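Local coordinates for molybdopterin-guanine dinucleotide biosynthesis adapter protein (Escherichia coli, PDB 1NP6) that binds GTP, hydrolyses it weakly, and may act as an adapter for efficient biosynthesis and use of the molybdopterin guanine dinucleotide cofactor, at residues A115-F120 and D163-W168. Numbering follows the deposited sequence.
Sequences AKIVLF and DFVVEW
Ala115 with Trp168 and Ile117 with Val165 are the nearest CA pairs where the strand of segment 115-120 meets the helix of segment 163-168. The CA atoms of Ile117 and Val165 are 9.7 Å apart, a gap too wide for backbone bonding and bridged by apolar side chains alone. Ala115 and Ile117 both point at the helix while Lys116 points away, the alternation expected of extended chain; on the helix, Phe164 and Trp168 are one turn apart and both point at the strand.

The small methyl of Ala115 lets the indole come close: CB of Ala115 lies 3.5 Å from CZ2 of Trp168, an atom of the six-membered ring. Ile117 has a longer reach. With CG1 anti to the carbonyl carbon (chi1 -66°) and an extended chi2, its CD1 ends 4.2 Å from CE2 of Phe164 and 4.3 Å from CG2 of Val165. The beta-branched chain suits a strand, and its extended CG1-CD1 arm lets one methyl meet an aromatic ring and a valine methyl together.

The strand lies inside the parallel sheet of this P-loop protein, between strands 8-12 and 137-142. Phe164 and Trp168 also rest on Ala139 and Ile138 of strand 137-142, so helix 158-170 packs across two adjacent strands, while the side chain of Leu119, further along the strand, touches Leu22 and Lys19, a probable GTP-binding residue, of helix 19-32.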
ATOM      1  N   ALA B 115       0.131  22.850  -8.276  1.00 32.39           N
ATOM      2  CA  ALA B 115       0.844  23.853  -7.460  1.00 45.04           C
ATOM      3  C   ALA B 115       2.215  23.316  -7.040  1.00 35.12           C
ATOM      4  O   ALA B 115       2.328  22.141  -6.675  1.00 30.23           O
ATOM      5  CB  ALA B 115       0.035  24.237  -6.236  1.00 37.11           C
ATOM      6  N   LYS B 116       3.234  24.173  -7.117  1.00 32.95           N
ATOM      7  CA  LYS B 116       4.620  23.722  -7.024  1.00 43.26           C
ATOM      8  C   LYS B 116       5.550  24.757  -6.386  1.00 36.86           C
ATOM      9  O   LYS B 116       5.462  25.953  -6.683  1.00 40.42           O
ATOM     10  CB  LYS B 116       5.127  23.404  -8.435  1.00 42.72           C
ATOM     11  CG  LYS B 116       6.155  22.303  -8.532  1.00 60.82           C
ATOM     12  CD  LYS B 116       6.007  21.514  -9.843  1.00 72.73           C
ATOM     13  CE  LYS B 116       5.807  22.425 -11.060  1.00 57.68           C
ATOM     14  NZ  LYS B 116       5.962  21.674 -12.338  1.00 64.75           N
ATOM     15  N   ILE B 117       6.453  24.288  -5.527  1.00 37.88           N
ATOM     16  CA  ILE B 117       7.581  25.108  -5.064  1.00 27.94           C
ATOM     17  C   ILE B 117       8.846  24.556  -5.720  1.00 22.70           C
ATOM     18  O   ILE B 117       9.060  23.344  -5.740  1.00 26.39           O
ATOM     19  CB  ILE B 117       7.662  25.110  -3.503  1.00 34.22           C
ATOM     20  CG1 ILE B 117       6.430  25.828  -2.942  1.00 36.03           C
ATOM     21  CG2 ILE B 117       9.001  25.754  -3.010  1.00 31.36           C
ATOM     22  CD1 ILE B 117       6.210  25.662  -1.447  1.00 30.26           C
ATOM     23  N   VAL B 118       9.639  25.450  -6.309  1.00 24.50           N
ATOM     24  CA  VAL B 118      10.864  25.104  -7.027  1.00 30.40           C
ATOM     25  C   VAL B 118      12.061  25.500  -6.145  1.00 32.48           C
ATOM     26  O   VAL B 118      12.023  26.520  -5.489  1.00 35.22           O
ATOM     27  CB  VAL B 118      10.936  25.846  -8.389  1.00 43.86           C
ATOM     28  CG1 VAL B 118      12.310  25.684  -9.084  1.00 35.61           C
ATOM     29  CG2 VAL B 118       9.826  25.359  -9.298  1.00 40.97           C
ATOM     30  N   LEU B 119      13.096  24.673  -6.129  1.00 34.02           N
ATOM     31  CA  LEU B 119      14.263  24.916  -5.269  1.00 32.58           C
ATOM     32  C   LEU B 119      15.478  25.322  -6.089  1.00 36.13           C
ATOM     33  O   LEU B 119      15.618  24.892  -7.240  1.00 39.87           O
ATOM     34  CB  LEU B 119      14.572  23.664  -4.438  1.00 25.98           C
ATOM     35  CG  LEU B 119      13.397  22.896  -3.800  1.00 25.56           C
ATOM     36  CD1 LEU B 119      13.917  21.679  -3.067  1.00 36.21           C
ATOM     37  CD2 LEU B 119      12.519  23.748  -2.859  1.00 26.58           C
ATOM     38  N   PHE B 120      16.335  26.169  -5.510  1.00 34.43           N
ATOM     39  CA  PHE B 120      17.606  26.574  -6.127  1.00 29.34           C
ATOM     40  C   PHE B 120      18.711  26.679  -5.072  1.00 38.92           C
ATOM     41  O   PHE B 120      18.546  27.358  -4.069  1.00 29.59           O
ATOM     42  CB  PHE B 120      17.460  27.930  -6.859  1.00 38.86           C
ATOM     43  CG  PHE B 120      18.727  28.395  -7.552  1.00 39.04           C
ATOM     44  CD1 PHE B 120      19.075  27.896  -8.815  1.00 31.61           C
ATOM     45  CD2 PHE B 120      19.576  29.325  -6.946  1.00 29.92           C
ATOM     46  CE1 PHE B 120      20.262  28.295  -9.452  1.00 26.59           C
ATOM     47  CE2 PHE B 120      20.772  29.738  -7.577  1.00 40.39           C
ATOM     48  CZ  PHE B 120      21.101  29.233  -8.848  1.00 41.66           C
ATOM     49  N   ASP B 163       5.440  28.127   7.416  1.00 33.47           N
ATOM     50  CA  ASP B 163       4.475  29.212   7.537  1.00 40.65           C
ATOM     51  C   ASP B 163       3.850  29.516   6.179  1.00 39.48           C
ATOM     52  O   ASP B 163       2.649  29.760   6.093  1.00 38.57           O
ATOM     53  CB  ASP B 163       5.130  30.492   8.072  1.00 43.85           C
ATOM     54  CG  ASP B 163       5.466  30.416   9.563  1.00 48.88           C
ATOM     55  OD1 ASP B 163       5.082  29.438  10.230  1.00 49.70           O
ATOM     56  OD2 ASP B 163       6.115  31.298  10.145  1.00 45.31           O
ATOM     57  N   PHE B 164       4.676  29.513   5.136  1.00 33.51           N
ATOM     58  CA  PHE B 164       4.222  29.855   3.781  1.00 37.21           C
ATOM     59  C   PHE B 164       3.256  28.794   3.234  1.00 39.30           C
ATOM     60  O   PHE B 164       2.283  29.116   2.517  1.00 36.90           O
ATOM     61  CB  PHE B 164       5.424  30.060   2.846  1.00 35.68           C
ATOM     62  CG  PHE B 164       5.043  30.301   1.405  1.00 33.86           C
ATOM     63  CD1 PHE B 164       4.841  31.594   0.934  1.00 34.43           C
ATOM     64  CD2 PHE B 164       4.883  29.226   0.529  1.00 31.89           C
ATOM     65  CE1 PHE B 164       4.466  31.816  -0.397  1.00 38.75           C
ATOM     66  CE2 PHE B 164       4.512  29.443  -0.797  1.00 42.90           C
ATOM     67  CZ  PHE B 164       4.314  30.744  -1.254  1.00 34.66           C
ATOM     68  N   VAL B 165       3.540  27.534   3.558  1.00 30.43           N
ATOM     69  CA  VAL B 165       2.671  26.423   3.174  1.00 35.86           C
ATOM     70  C   VAL B 165       1.322  26.514   3.901  1.00 41.04           C
ATOM     71  O   VAL B 165       0.283  26.437   3.268  1.00 25.38           O
ATOM     72  CB  VAL B 165       3.350  25.031   3.339  1.00 31.34           C
ATOM     73  CG1 VAL B 165       2.370  23.873   3.063  1.00 33.53           C
ATOM     74  CG2 VAL B 165       4.601  24.899   2.461  1.00 27.34           C
ATOM     75  N   VAL B 166       1.301  26.705   5.214  1.00 27.82           N
ATOM     76  CA  VAL B 166       0.001  26.953   5.889  1.00 42.86           C
ATOM     77  C   VAL B 166      -0.866  28.070   5.231  1.00 46.36           C
ATOM     78  O   VAL B 166      -2.076  27.899   5.003  1.00 36.63           O
ATOM     79  CB  VAL B 166       0.173  27.253   7.395  1.00 43.84           C
ATOM     80  CG1 VAL B 166      -1.186  27.565   8.049  1.00 42.00           C
ATOM     81  CG2 VAL B 166       0.823  26.079   8.081  1.00 36.81           C
ATOM     82  N   GLU B 167      -0.229  29.196   4.925  1.00 36.44           N
ATOM     83  CA  GLU B 167      -0.909  30.354   4.363  1.00 38.46           C
ATOM     84  C   GLU B 167      -1.480  30.078   2.969  1.00 39.90           C
ATOM     85  O   GLU B 167      -2.555  30.562   2.644  1.00 37.90           O
ATOM     86  CB  GLU B 167       0.028  31.560   4.343  1.00 34.90           C
ATOM     87  CG  GLU B 167       0.040  32.298   5.669  1.00 49.29           C
ATOM     88  CD  GLU B 167       1.428  32.728   6.092  1.00 69.07           C
ATOM     89  OE1 GLU B 167       2.123  33.378   5.281  1.00 69.30           O
ATOM     90  OE2 GLU B 167       1.821  32.421   7.238  1.00 66.85           O
ATOM     91  N   TRP B 168      -0.738  29.313   2.165  1.00 32.62           N
ATOM     92  CA  TRP B 168      -1.204  28.811   0.881  1.00 44.46           C
ATOM     93  C   TRP B 168      -2.389  27.853   1.056  1.00 50.41           C
ATOM     94  O   TRP B 168      -3.365  27.923   0.290  1.00 31.30           O
ATOM     95  CB  TRP B 168      -0.053  28.143   0.110  1.00 36.57           C
ATOM     96  CG  TRP B 168      -0.518  27.434  -1.142  1.00 26.41           C
ATOM     97  CD1 TRP B 168      -0.793  28.006  -2.369  1.00 34.75           C
ATOM     98  CD2 TRP B 168      -0.768  26.033  -1.291  1.00 34.02           C
ATOM     99  NE1 TRP B 168      -1.187  27.036  -3.258  1.00 31.05           N
ATOM    100  CE2 TRP B 168      -1.196  25.820  -2.625  1.00 33.40           C
ATOM    101  CE3 TRP B 168      -0.688  24.923  -0.427  1.00 25.47           C
ATOM    102  CZ2 TRP B 168      -1.530  24.551  -3.110  1.00 36.52           C
ATOM    103  CZ3 TRP B 168      -1.024  23.666  -0.908  1.00 37.63           C
ATOM    104  CH2 TRP B 168      -1.435  23.489  -2.248  1.00 35.07           C
TER